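Long-range contacts in transglutaminase elicitor (Phytophthora sojae, PDB 3TW5), which probably cross-links proteins by transferring acyl groups from protein carboxamides to amines, and is thought to elicit plant defence responses: residues 139-145 against 359-365; 59-64 against 156-160; 34-38 against 289-295; 160-165 against 350-355. The protein carries 1 engineered substitution. One frame throughout, in Å; residues are numbered along the deposited sequence.

Contact 1: 139-145 against 359-365; sequences TEPKCPV and LKKSAAC
Cys143 and Cys365 are joined by a disulfide, SG to SG 2.0 Å, which ties the loop 139-145 to the residue just past helix 352-364. One carbonyl in the last turn of that helix does much of the polar work. Ser362 O takes the N-H of Cys143 at 3.3 Å (from Cys143 N), close to straight at 166°, and a weak bond from Lys142 N at 3.2 Å. In the reverse direction, Ser362 OG donates to Cys143 O at 2.9 Å, arriving from above the carbonyl plane. With chi1 at -163° the hydroxyl swings away from its own backbone N and out over the loop, where it also meets Pro141 CB. Lys142 then runs along the helix end. Lys142 CB lies 3.4 Å from Ser362 O, Lys142 CG passes Ser291, and Lys142 CD rests on Cys365 SG at 3.8 Å. A bend at chi3 (-82°) takes Lys142 CE to 4.0 Å from Ala363 O, and NZ stays beside the same oxygen. Apolar contacts continue on both sides: Val145 lays CG2 on the Ser362 backbone and CG1 on Lys361 CB, while Pro141 and Leu359 lie side by side, and Thr139 CG2 touches Ala363 CB. Glu140 turns from the helix toward Lys158, with which it forms a salt bridge, and the backbone N of Val290. The loop thus wraps the C-terminal turn of helix 352-364, with Pro141 and Ser362 both on Leu157 of helix 154-167, and runs into strand 145-147, where Val145 pairs with Phe152 of strand 150-152.

Contact 2: 59-64 against 156-160; sequences SAAEKY and DLKAL
Lys63 reaches across to Asp156 in a salt bridge, NZ to OD2 2.8 Å. The ammonium meets the oxygen on its syn side, 27° out of the carboxylate plane. The lysine chain is extended beyond CG and crosses the aspartate at about a right angle, and Lys63 CD also passes 3.4 Å from Asp156 OD2. Both groups have further partners: NZ bonds to Thr151 O, OD2 receives Gln153 N, and OD1 receives the indole NE1 of Trp53. Below this polar edge, the helical segments 60-64 and 156-160 cross almost perpendicularly (-87°), their axes 9.5 Å apart; where they meet, Ala60 CB touches Ala159 CB at 3.7 Å. Leu160 fills the next position, with CD2 3.5 Å from Ala60 O and 3.8 Å from Tyr64 CB. Tyr64 OH is bonded to Ser351 N. At the start of helix 60-67, Ser59 is the N-cap, its OG accepting Glu62 N at 3.3 Å. A buried carboxylate that receives an ammonium and two neutral N-H donors, in the first turn of helix 154-167, is probably held as part of a charge-balanced ion pair.

Contact 3: 34-38 against 289-295; sequences PSPWA and LVSSGQI
The indole of Trp37 leads away from Val290, whose CG2 rests on the root of the side chain, 4.0 Å from Trp37 CB, and on Trp37 CA. A chi1 of 46° sets CG between the backbone N and the carbonyl carbon. Lys158 CG lies over one face of the six-membered ring, Ser162 OG is at the edge beyond CH2, NE1 donates to Glu138 O, and the ring of Trp131 meets the indole with planes at about 60°. Segment 289-295 meets the backbone of 35-38 together with the short side chains of Ser35 and Ala38. Val290 CG2 sits 3.6 Å from Ser35 O. Ile295 CD1 lies 3.5 Å from Pro36 O and 3.9 Å from Ala38 CB; Leu289 CD1 also touches Ala38 CB, at 3.8 Å. Ser35 OG gives its hydrogen to Pro36 O at 3.1 Å while lying 3.6 Å from Ile295 CG1; this pins the hydroxyl beside an apolar chain. The contact is thus a set of branched side chains set against an extended, proline-rich loop. Ile280 of strand 269-280 touches Ser35, Ala38 and Ile295, Arg236 of strand 232-246 flanks Ser35 and Ile295, and helix 154-167 lies under Trp37 and Leu289, so the short helix 289-292 and the loop meet where the long antiparallel sheet joins the helical part of the chain.

Contact 4: 160-165 against 350-355; sequences LVSLVY and LSYADV
Tyr165 OH and Tyr352 OH, 4.4 Å apart across the contact, are bonded to OE1 and OE2 respectively of one carboxylate, Glu138, so each oxygen of that acid has a phenol. Tyr165 also packs on Ala130, Ala134 and Leu137 of helix 128-137. The two tyrosines close one end of an apolar seam with Val164 at its centre: a chi1 of 165° sends Val164 CG1 toward Tyr352, 3.6 Å from Tyr352 CD1, and CG2 toward Leu350 and Val355. Val355 splits likewise, CG1 against Val161 CB at 3.9 Å and CG2 against Val164 CG2 at 3.9 Å. The seam joins helix 154-167 to the start of helix 352-364, in a domain whose family belongs to the papain-like clan of cysteine peptidases. Ser351 is the N-cap of the latter helix, its OG accepting weak bonds from Ala353 N and Asp354 N, with its backbone O taking Val355 N. Leu350 CD2 lies in plain van der Waals contact with Leu160 O at 3.4 Å. That same methyl continues onto Leu163 CB at 3.8 Å, Leu163 and Leu350 crossing at about a right angle.

In the fold
Helix 154-167 joins contacts 2 and 4, whose centres are about 9 Å apart and which share Leu160; helix 352-364 joins contacts 1 and 4. The centre of contact 1 lies about 14 Å from those of contacts 2 and 4 and about 13 Å from that of contact 3, itself about 20 Å from contact 2. Along the chain, contact 2 is nested within contact 3 and contact 4 within contact 1; contact 2 closes before contact 4 opens, and the other pairs cross. Lys158 links three of them, bonding to Glu140 of contact 1 and Ala38 O of contact 3. Residues distant in sequence thus converge on two helices, with contact 3 toward the long sheet.

Contact 1: 139-145 against 359-365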
loop_
_atom_site.group_PDB
_atom_site.type_symbol
_atom_site.label_atom_id
_atom_site.label_comp_id
_atom_site.label_asym_id
_atom_site.label_seq_id
_atom_site.Cartn_x
_atom_site.Cartn_y
_atom_site.Cartn_z
ATOM N N THR A 139 9.226 -6.509 10.173
ATOM C CA THR A 139 9.721 -5.609 11.214
ATOM C C THR A 139 10.677 -4.600 10.585
ATOM O O THR A 139 11.543 -4.981 9.794
ATOM C CB THR A 139 10.459 -6.386 12.328
ATOM O OG1 THR A 139 9.618 -7.430 12.831
ATOM C CG2 THR A 139 10.845 -5.466 13.477
ATOM N N GLU A 140 10.517 -3.322 10.929
ATOM C CA GLU A 140 11.326 -2.256 10.338
ATOM C C GLU A 140 12.808 -2.384 10.681
ATOM O O GLU A 140 13.150 -2.624 11.839
ATOM C CB GLU A 140 10.818 -0.877 10.769
ATOM C CG GLU A 140 11.509 0.277 10.041
ATOM C CD GLU A 140 11.153 1.638 10.593
ATOM O OE1 GLU A 140 11.000 2.579 9.787
ATOM O OE2 GLU A 140 11.036 1.773 11.830
ATOM N N PRO A 141 13.686 -2.233 9.669
ATOM C CA PRO A 141 15.116 -2.096 9.918
ATOM C C PRO A 141 15.368 -0.868 10.785
ATOM O O PRO A 141 14.857 0.214 10.483
ATOM C CB PRO A 141 15.699 -1.874 8.519
ATOM C CG PRO A 141 14.719 -2.456 7.597
ATOM C CD PRO A 141 13.381 -2.259 8.226
ATOM N N LYS A 142 16.132 -1.036 11.862
ATOM C CA LYS A 142 16.367 0.059 12.801
ATOM C C LYS A 142 17.721 0.737 12.585
ATOM O O LYS A 142 17.782 1.947 12.344
ATOM C CB LYS A 142 16.220 -0.416 14.253
ATOM C CG LYS A 142 15.830 0.695 15.224
ATOM C CD LYS A 142 16.248 0.387 16.658
ATOM C CE LYS A 142 15.264 -0.537 17.369
ATOM N NZ LYS A 142 15.780 -0.948 18.710
ATOM N N CYS A 143 18.798 -0.039 12.662
ATOM C CA CYS A 143 20.147 0.516 12.575
ATOM C C CYS A 143 21.045 -0.297 11.619
ATOM O O CYS A 143 20.736 -1.456 11.331
ATOM C CB CYS A 143 20.751 0.639 13.982
ATOM S SG CYS A 143 21.090 -0.931 14.795
ATOM N N PRO A 144 22.147 0.312 11.117
ATOM C CA PRO A 144 22.986 -0.296 10.070
ATOM C C PRO A 144 23.556 -1.675 10.401
ATOM O O PRO A 144 23.754 -2.004 11.572
ATOM C CB PRO A 144 24.129 0.714 9.908
ATOM C CG PRO A 144 23.553 2.003 10.341
ATOM C CD PRO A 144 22.639 1.656 11.478
ATOM N N VAL A 145 23.806 -2.467 9.358
ATOM C CA VAL A 145 24.374 -3.813 9.485
ATOM C C VAL A 145 25.549 -3.989 8.524
ATOM O O VAL A 145 25.419 -3.753 7.320
ATOM C CB VAL A 145 23.322 -4.916 9.194
ATOM C CG1 VAL A 145 23.924 -6.306 9.386
ATOM C CG2 VAL A 145 22.107 -4.750 10.080
ATOM N N LEU A 359 17.836 -8.298 7.836
ATOM C CA LEU A 359 16.684 -7.682 8.497
ATOM C C LEU A 359 16.629 -7.989 9.995
ATOM O O LEU A 359 16.303 -7.113 10.798
ATOM C CB LEU A 359 15.380 -8.130 7.832
ATOM C CG LEU A 359 14.990 -7.502 6.493
ATOM C CD1 LEU A 359 13.967 -8.376 5.794
ATOM C CD2 LEU A 359 14.457 -6.086 6.666
ATOM N N LYS A 360 16.945 -9.232 10.359
ATOM C CA LYS A 360 16.931 -9.657 11.758
ATOM C C LYS A 360 17.994 -8.927 12.576
ATOM O O LYS A 360 17.751 -8.555 13.724
ATOM C CB LYS A 360 17.129 -11.172 11.878
ATOM C CG LYS A 360 16.820 -11.716 13.267
ATOM C CD LYS A 360 17.531 -13.031 13.540
ATOM C CE LYS A 360 17.348 -13.451 14.994
ATOM N NZ LYS A 360 18.014 -14.747 15.293
ATOM N N LYS A 361 19.164 -8.727 11.975
ATOM C CA LYS A 361 20.259 -8.017 12.627
ATOM C C LYS A 361 19.976 -6.522 12.738
ATOM O O LYS A 361 20.368 -5.883 13.712
ATOM C CB LYS A 361 21.572 -8.249 11.879
ATOM C CG LYS A 361 22.126 -9.652 12.025
ATOM C CD LYS A 361 23.418 -9.810 11.248
ATOM C CE LYS A 361 24.003 -11.196 11.444
ATOM N NZ LYS A 361 25.189 -11.398 10.575
ATOM N N SER A 362 19.288 -5.976 11.739
ATOM C CA SER A 362 18.951 -4.556 11.715
ATOM C C SER A 362 17.931 -4.180 12.787
ATOM O O SER A 362 18.048 -3.129 13.422
ATOM C CB SER A 362 18.427 -4.161 10.339
ATOM O OG SER A 362 18.457 -2.758 10.177
ATOM N N ALA A 363 16.937 -5.044 12.978
ATOM C CA ALA A 363 15.868 -4.813 13.943
ATOM C C ALA A 363 16.336 -5.007 15.384
ATOM O O ALA A 363 15.863 -4.320 16.293
ATOM C CB ALA A 363 14.680 -5.719 13.643
ATOM N N ALA A 364 17.263 -5.943 15.582
ATOM C CA ALA A 364 17.801 -6.245 16.909
ATOM C C ALA A 364 19.010 -5.368 17.246
ATOM O O ALA A 364 19.506 -5.391 18.377
ATOM C CB ALA A 364 18.160 -7.724 17.013
ATOM N N CYS A 365 19.462 -4.593 16.262
ATOM C CA CYS A 365 20.636 -3.722 16.382
ATOM C C CYS A 365 21.919 -4.466 16.789
ATOM O O CYS A 365 22.482 -4.228 17.861
ATOM C CB CYS A 365 20.351 -2.499 17.273
ATOM S SG CYS A 365 19.769 -1.038 16.344
#

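Contact 2: 59-64 against 156-160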
loop_
_atom_site.group_PDB
_atom_site.type_symbol
_atom_site.label_atom_id
_atom_site.label_comp_id
_atom_site.label_asym_id
_atom_site.label_seq_id
_atom_site.Cartn_x
_atom_site.Cartn_y
_atom_site.Cartn_z
ATOM N N SER A 59 24.511 1.962 -4.505
ATOM C CA SER A 59 23.106 1.568 -4.419
ATOM C C SER A 59 22.895 0.301 -3.593
ATOM O O SER A 59 23.837 -0.463 -3.354
ATOM C CB SER A 59 22.533 1.368 -5.821
ATOM O OG SER A 59 23.190 0.312 -6.502
ATOM N N ALA A 60 21.652 0.087 -3.164
ATOM C CA ALA A 60 21.275 -1.114 -2.416
ATOM C C ALA A 60 21.544 -2.394 -3.210
ATOM O O ALA A 60 21.894 -3.426 -2.634
ATOM C CB ALA A 60 19.819 -1.040 -1.996
ATOM N N ALA A 61 21.383 -2.317 -4.529
ATOM C CA ALA A 61 21.700 -3.429 -5.417
ATOM C C ALA A 61 23.194 -3.749 -5.399
ATOM O O ALA A 61 23.580 -4.898 -5.164
ATOM C CB ALA A 61 21.238 -3.126 -6.826
ATOM N N GLU A 62 24.021 -2.727 -5.633
ATOM C CA GLU A 62 25.479 -2.866 -5.633
ATOM C C GLU A 62 26.004 -3.402 -4.306
ATOM O O GLU A 62 26.916 -4.226 -4.281
ATOM C CB GLU A 62 26.145 -1.527 -5.963
ATOM C CG GLU A 62 27.675 -1.557 -5.936
ATOM C CD GLU A 62 28.313 -0.358 -6.618
ATOM O OE1 GLU A 62 27.606 0.378 -7.342
ATOM O OE2 GLU A 62 29.532 -0.160 -6.432
ATOM N N LYS A 63 25.418 -2.927 -3.210
ATOM C CA LYS A 63 25.793 -3.375 -1.872
ATOM C C LYS A 63 25.456 -4.848 -1.653
ATOM O O LYS A 63 26.215 -5.570 -1.003
ATOM C CB LYS A 63 25.129 -2.507 -0.804
ATOM C CG LYS A 63 25.735 -1.123 -0.663
ATOM C CD LYS A 63 25.146 -0.395 0.528
ATOM C CE LYS A 63 25.771 0.970 0.704
ATOM N NZ LYS A 63 25.173 1.678 1.862
ATOM N N TYR A 64 24.321 -5.285 -2.202
ATOM C CA TYR A 64 23.908 -6.685 -2.118
ATOM C C TYR A 64 24.850 -7.588 -2.912
ATOM O O TYR A 64 25.243 -8.654 -2.432
ATOM C CB TYR A 64 22.459 -6.873 -2.590
ATOM C CG TYR A 64 21.971 -8.305 -2.487
ATOM C CD1 TYR A 64 21.478 -8.809 -1.283
ATOM C CD2 TYR A 64 22.018 -9.160 -3.589
ATOM C CE1 TYR A 64 21.037 -10.129 -1.182
ATOM C CE2 TYR A 64 21.583 -10.482 -3.498
ATOM C CZ TYR A 64 21.092 -10.958 -2.294
ATOM O OH TYR A 64 20.659 -12.260 -2.200
ATOM N N ASP A 156 18.662 0.822 2.722
ATOM C CA ASP A 156 19.128 -0.165 1.748
ATOM C C ASP A 156 18.353 -1.474 1.895
ATOM O O ASP A 156 17.958 -2.089 0.900
ATOM C CB ASP A 156 20.625 -0.437 1.917
ATOM C CG ASP A 156 21.498 0.722 1.460
ATOM O OD1 ASP A 156 21.236 1.312 0.389
ATOM O OD2 ASP A 156 22.477 1.024 2.175
ATOM N N LEU A 157 18.135 -1.883 3.146
ATOM C CA LEU A 157 17.396 -3.104 3.454
ATOM C C LEU A 157 15.922 -2.993 3.080
ATOM O O LEU A 157 15.317 -3.970 2.644
ATOM C CB LEU A 157 17.556 -3.479 4.929
ATOM C CG LEU A 157 18.983 -3.744 5.418
ATOM C CD1 LEU A 157 18.977 -4.116 6.883
ATOM C CD2 LEU A 157 19.670 -4.828 4.600
ATOM N N LYS A 158 15.354 -1.799 3.241
ATOM C CA LYS A 158 13.991 -1.523 2.780
ATOM C C LYS A 158 13.871 -1.724 1.267
ATOM O O LYS A 158 12.858 -2.228 0.784
ATOM C CB LYS A 158 13.552 -0.107 3.174
ATOM C CG LYS A 158 13.295 0.062 4.662
ATOM C CD LYS A 158 12.829 1.465 5.017
ATOM C CE LYS A 158 12.526 1.562 6.507
ATOM N NZ LYS A 158 11.905 2.856 6.887
ATOM N N ALA A 159 14.917 -1.341 0.534
ATOM C CA ALA A 159 14.987 -1.540 -0.913
ATOM C C ALA A 159 15.040 -3.016 -1.273
ATOM O O ALA A 159 14.285 -3.480 -2.129
ATOM C CB ALA A 159 16.196 -0.825 -1.491
ATOM N N LEU A 160 15.936 -3.744 -0.614
ATOM C CA LEU A 160 16.133 -5.160 -0.890
ATOM C C LEU A 160 14.875 -5.981 -0.613
ATOM O O LEU A 160 14.429 -6.736 -1.479
ATOM C CB LEU A 160 17.333 -5.710 -0.110
ATOM C CG LEU A 160 18.721 -5.156 -0.454
ATOM C CD1 LEU A 160 19.769 -5.787 0.441
ATOM C CD2 LEU A 160 19.070 -5.359 -1.928
#

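Contact 3: 34-38 against 289-295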
loop_
_atom_site.group_PDB
_atom_site.type_symbol
_atom_site.label_atom_id
_atom_site.label_comp_id
_atom_site.label_asym_id
_atom_site.label_seq_id
_atom_site.Cartn_x
_atom_site.Cartn_y
_atom_site.Cartn_z
ATOM N N PRO A 34 2.709 -2.669 15.747
ATOM C CA PRO A 34 3.429 -1.453 15.364
ATOM C C PRO A 34 2.977 -0.955 13.996
ATOM O O PRO A 34 2.495 -1.746 13.175
ATOM C CB PRO A 34 4.891 -1.910 15.309
ATOM C CG PRO A 34 4.819 -3.357 14.984
ATOM C CD PRO A 34 3.558 -3.871 15.631
ATOM N N SER A 35 3.121 0.346 13.767
ATOM C CA SER A 35 2.781 0.945 12.484
ATOM C C SER A 35 3.608 0.323 11.364
ATOM O O SER A 35 4.777 -0.013 11.571
ATOM C CB SER A 35 3.016 2.456 12.523
ATOM O OG SER A 35 2.834 3.039 11.242
ATOM N N PRO A 36 2.998 0.145 10.177
ATOM C CA PRO A 36 3.789 -0.220 9.008
ATOM C C PRO A 36 4.829 0.866 8.739
ATOM O O PRO A 36 4.529 2.053 8.890
ATOM C CB PRO A 36 2.753 -0.260 7.883
ATOM C CG PRO A 36 1.468 -0.527 8.559
ATOM C CD PRO A 36 1.557 0.185 9.873
ATOM N N TRP A 37 6.040 0.463 8.366
ATOM C CA TRP A 37 7.126 1.421 8.166
ATOM C C TRP A 37 7.058 2.165 6.838
ATOM O O TRP A 37 6.492 1.669 5.864
ATOM C CB TRP A 37 8.499 0.767 8.347
ATOM C CG TRP A 37 8.700 -0.558 7.655
ATOM C CD1 TRP A 37 8.540 -1.797 8.205
ATOM C CD2 TRP A 37 9.131 -0.771 6.306
ATOM N NE1 TRP A 37 8.834 -2.768 7.281
ATOM C CE2 TRP A 37 9.201 -2.168 6.107
ATOM C CE3 TRP A 37 9.458 0.082 5.244
ATOM C CZ2 TRP A 37 9.581 -2.736 4.887
ATOM C CZ3 TRP A 37 9.839 -0.481 4.029
ATOM C CH2 TRP A 37 9.898 -1.879 3.863
ATOM N N ALA A 38 7.635 3.362 6.811
ATOM C CA ALA A 38 7.667 4.171 5.602
ATOM C C ALA A 38 8.859 3.793 4.736
ATOM O O ALA A 38 9.922 3.436 5.246
ATOM C CB ALA A 38 7.705 5.645 5.952
ATOM N N LEU A 289 12.309 4.553 11.488
ATOM C CA LEU A 289 11.301 5.605 11.634
ATOM C C LEU A 289 10.183 5.277 12.627
ATOM O O LEU A 289 9.617 6.180 13.242
ATOM C CB LEU A 289 10.697 5.952 10.270
ATOM C CG LEU A 289 11.645 6.326 9.126
ATOM C CD1 LEU A 289 10.905 6.301 7.801
ATOM C CD2 LEU A 289 12.304 7.684 9.344
ATOM N N VAL A 290 9.863 3.993 12.775
ATOM C CA VAL A 290 8.782 3.569 13.669
ATOM C C VAL A 290 9.198 3.643 15.142
ATOM O O VAL A 290 8.470 4.216 15.962
ATOM C CB VAL A 290 8.234 2.157 13.301
ATOM C CG1 VAL A 290 7.257 1.647 14.359
ATOM C CG2 VAL A 290 7.568 2.187 11.935
ATOM N N SER A 291 10.365 3.087 15.471
ATOM C CA SER A 291 10.870 3.112 16.849
ATOM C C SER A 291 11.294 4.515 17.300
ATOM O O SER A 291 11.383 4.779 18.500
ATOM C CB SER A 291 12.017 2.113 17.038
ATOM O OG SER A 291 13.161 2.495 16.292
ATOM N N SER A 292 11.550 5.401 16.336
ATOM C CA SER A 292 11.846 6.811 16.610
ATOM C C SER A 292 10.602 7.599 17.006
ATOM O O SER A 292 10.697 8.621 17.690
ATOM C CB SER A 292 12.452 7.485 15.377
ATOM O OG SER A 292 13.686 6.904 15.014
ATOM N N GLY A 293 9.439 7.130 16.560
ATOM C CA GLY A 293 8.216 7.922 16.620
ATOM C C GLY A 293 8.168 8.865 15.429
ATOM O O GLY A 293 7.212 9.625 15.262
ATOM N N GLN A 294 9.204 8.794 14.596
ATOM C CA GLN A 294 9.337 9.628 13.408
ATOM C C GLN A 294 8.350 9.231 12.303
ATOM O O GLN A 294 8.180 9.960 11.321
ATOM C CB GLN A 294 10.779 9.566 12.896
ATOM C CG GLN A 294 11.257 10.836 12.208
ATOM C CD GLN A 294 12.755 10.839 11.939
ATOM O OE1 GLN A 294 13.496 9.993 12.450
ATOM N NE2 GLN A 294 13.208 11.797 11.133
ATOM N N ILE A 295 7.698 8.081 12.478
ATOM C CA ILE A 295 6.713 7.566 11.515
ATOM C C ILE A 295 5.489 8.483 11.357
ATOM O O ILE A 295 4.826 8.470 10.316
ATOM C CB ILE A 295 6.283 6.097 11.855
ATOM C CG1 ILE A 295 5.442 5.477 10.728
ATOM C CG2 ILE A 295 5.553 6.019 13.200
ATOM C CD1 ILE A 295 6.233 5.071 9.495
#

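Contact 4: 160-165 against 350-355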
loop_
_atom_site.group_PDB
_atom_site.type_symbol
_atom_site.label_atom_id
_atom_site.label_comp_id
_atom_site.label_asym_id
_atom_site.label_seq_id
_atom_site.Cartn_x
_atom_site.Cartn_y
_atom_site.Cartn_z
ATOM N N LEU A 160 15.936 -3.744 -0.614
ATOM C CA LEU A 160 16.133 -5.160 -0.890
ATOM C C LEU A 160 14.875 -5.981 -0.613
ATOM O O LEU A 160 14.429 -6.736 -1.479
ATOM C CB LEU A 160 17.333 -5.710 -0.110
ATOM C CG LEU A 160 18.721 -5.156 -0.454
ATOM C CD1 LEU A 160 19.769 -5.787 0.441
ATOM C CD2 LEU A 160 19.070 -5.359 -1.928
ATOM N N VAL A 161 14.293 -5.812 0.576
ATOM C CA VAL A 161 13.091 -6.558 0.961
ATOM C C VAL A 161 11.871 -6.189 0.104
ATOM O O VAL A 161 11.028 -7.038 -0.175
ATOM C CB VAL A 161 12.786 -6.446 2.488
ATOM C CG1 VAL A 161 12.257 -5.067 2.855
ATOM C CG2 VAL A 161 11.809 -7.526 2.927
ATOM N N SER A 162 11.795 -4.934 -0.331
ATOM C CA SER A 162 10.702 -4.497 -1.194
ATOM C C SER A 162 10.722 -5.227 -2.534
ATOM O O SER A 162 9.687 -5.714 -2.990
ATOM C CB SER A 162 10.737 -2.981 -1.405
ATOM O OG SER A 162 10.394 -2.300 -0.214
ATOM N N LEU A 163 11.902 -5.314 -3.147
ATOM C CA LEU A 163 12.059 -5.990 -4.433
ATOM C C LEU A 163 11.870 -7.503 -4.310
ATOM O O LEU A 163 11.400 -8.151 -5.251
ATOM C CB LEU A 163 13.418 -5.668 -5.056
ATOM C CG LEU A 163 13.552 -5.926 -6.560
ATOM C CD1 LEU A 163 12.779 -4.897 -7.366
ATOM C CD2 LEU A 163 15.005 -5.939 -6.982
ATOM N N VAL A 164 12.239 -8.058 -3.154
ATOM C CA VAL A 164 11.984 -9.466 -2.861
ATOM C C VAL A 164 10.489 -9.734 -2.981
ATOM O O VAL A 164 10.075 -10.635 -3.708
ATOM C CB VAL A 164 12.497 -9.879 -1.458
ATOM C CG1 VAL A 164 11.913 -11.226 -1.032
ATOM C CG2 VAL A 164 14.011 -9.940 -1.441
ATOM N N TYR A 165 9.690 -8.924 -2.291
ATOM C CA TYR A 165 8.233 -9.060 -2.297
ATOM C C TYR A 165 7.627 -8.927 -3.689
ATOM O O TYR A 165 6.582 -9.512 -3.970
ATOM C CB TYR A 165 7.603 -8.044 -1.348
ATOM C CG TYR A 165 7.463 -8.531 0.075
ATOM C CD1 TYR A 165 6.205 -8.717 0.640
ATOM C CD2 TYR A 165 8.583 -8.804 0.854
ATOM C CE1 TYR A 165 6.065 -9.160 1.947
ATOM C CE2 TYR A 165 8.454 -9.247 2.160
ATOM C CZ TYR A 165 7.192 -9.419 2.700
ATOM O OH TYR A 165 7.055 -9.861 3.993
ATOM N N LEU A 350 17.806 -12.227 -6.102
ATOM C CA LEU A 350 17.689 -11.725 -4.747
ATOM C C LEU A 350 17.155 -12.837 -3.850
ATOM O O LEU A 350 16.009 -13.264 -3.996
ATOM C CB LEU A 350 16.762 -10.506 -4.737
ATOM C CG LEU A 350 16.922 -9.363 -3.734
ATOM C CD1 LEU A 350 18.353 -8.872 -3.623
ATOM C CD2 LEU A 350 16.017 -8.226 -4.150
ATOM N N SER A 351 18.001 -13.318 -2.941
ATOM C CA SER A 351 17.621 -14.369 -2.002
ATOM C C SER A 351 16.971 -13.783 -0.755
ATOM O O SER A 351 17.562 -12.937 -0.079
ATOM C CB SER A 351 18.839 -15.205 -1.601
ATOM O OG SER A 351 18.541 -16.032 -0.484
ATOM N N TYR A 352 15.760 -14.247 -0.450
ATOM C CA TYR A 352 15.034 -13.809 0.741
ATOM C C TYR A 352 15.709 -14.317 2.012
ATOM O O TYR A 352 15.574 -13.710 3.073
ATOM C CB TYR A 352 13.569 -14.259 0.678
ATOM C CG TYR A 352 12.703 -13.812 1.843
ATOM C CD1 TYR A 352 12.713 -12.486 2.284
ATOM C CD2 TYR A 352 11.856 -14.712 2.489
ATOM C CE1 TYR A 352 11.915 -12.073 3.351
ATOM C CE2 TYR A 352 11.049 -14.307 3.557
ATOM C CZ TYR A 352 11.086 -12.988 3.980
ATOM O OH TYR A 352 10.298 -12.582 5.030
ATOM N N ALA A 353 16.442 -15.422 1.892
ATOM C CA ALA A 353 17.219 -15.965 3.002
ATOM C C ALA A 353 18.309 -14.980 3.419
ATOM O O ALA A 353 18.507 -14.732 4.610
ATOM C CB ALA A 353 17.821 -17.309 2.621
ATOM N N ASP A 354 19.000 -14.418 2.427
ATOM C CA ASP A 354 20.047 -13.423 2.655
ATOM C C ASP A 354 19.483 -12.134 3.245
ATOM O O ASP A 354 20.067 -11.567 4.170
ATOM C CB ASP A 354 20.799 -13.115 1.352
ATOM C CG ASP A 354 21.740 -14.240 0.933
ATOM O OD1 ASP A 354 22.226 -14.988 1.813
ATOM O OD2 ASP A 354 22.006 -14.369 -0.285
ATOM N N VAL A 355 18.348 -11.689 2.708
ATOM C CA VAL A 355 17.701 -10.446 3.135
ATOM C C VAL A 355 17.110 -10.570 4.546
ATOM O O VAL A 355 17.259 -9.657 5.362
ATOM C CB VAL A 355 16.633 -9.976 2.114
ATOM C CG1 VAL A 355 15.968 -8.685 2.569
ATOM C CG2 VAL A 355 17.262 -9.773 0.748
#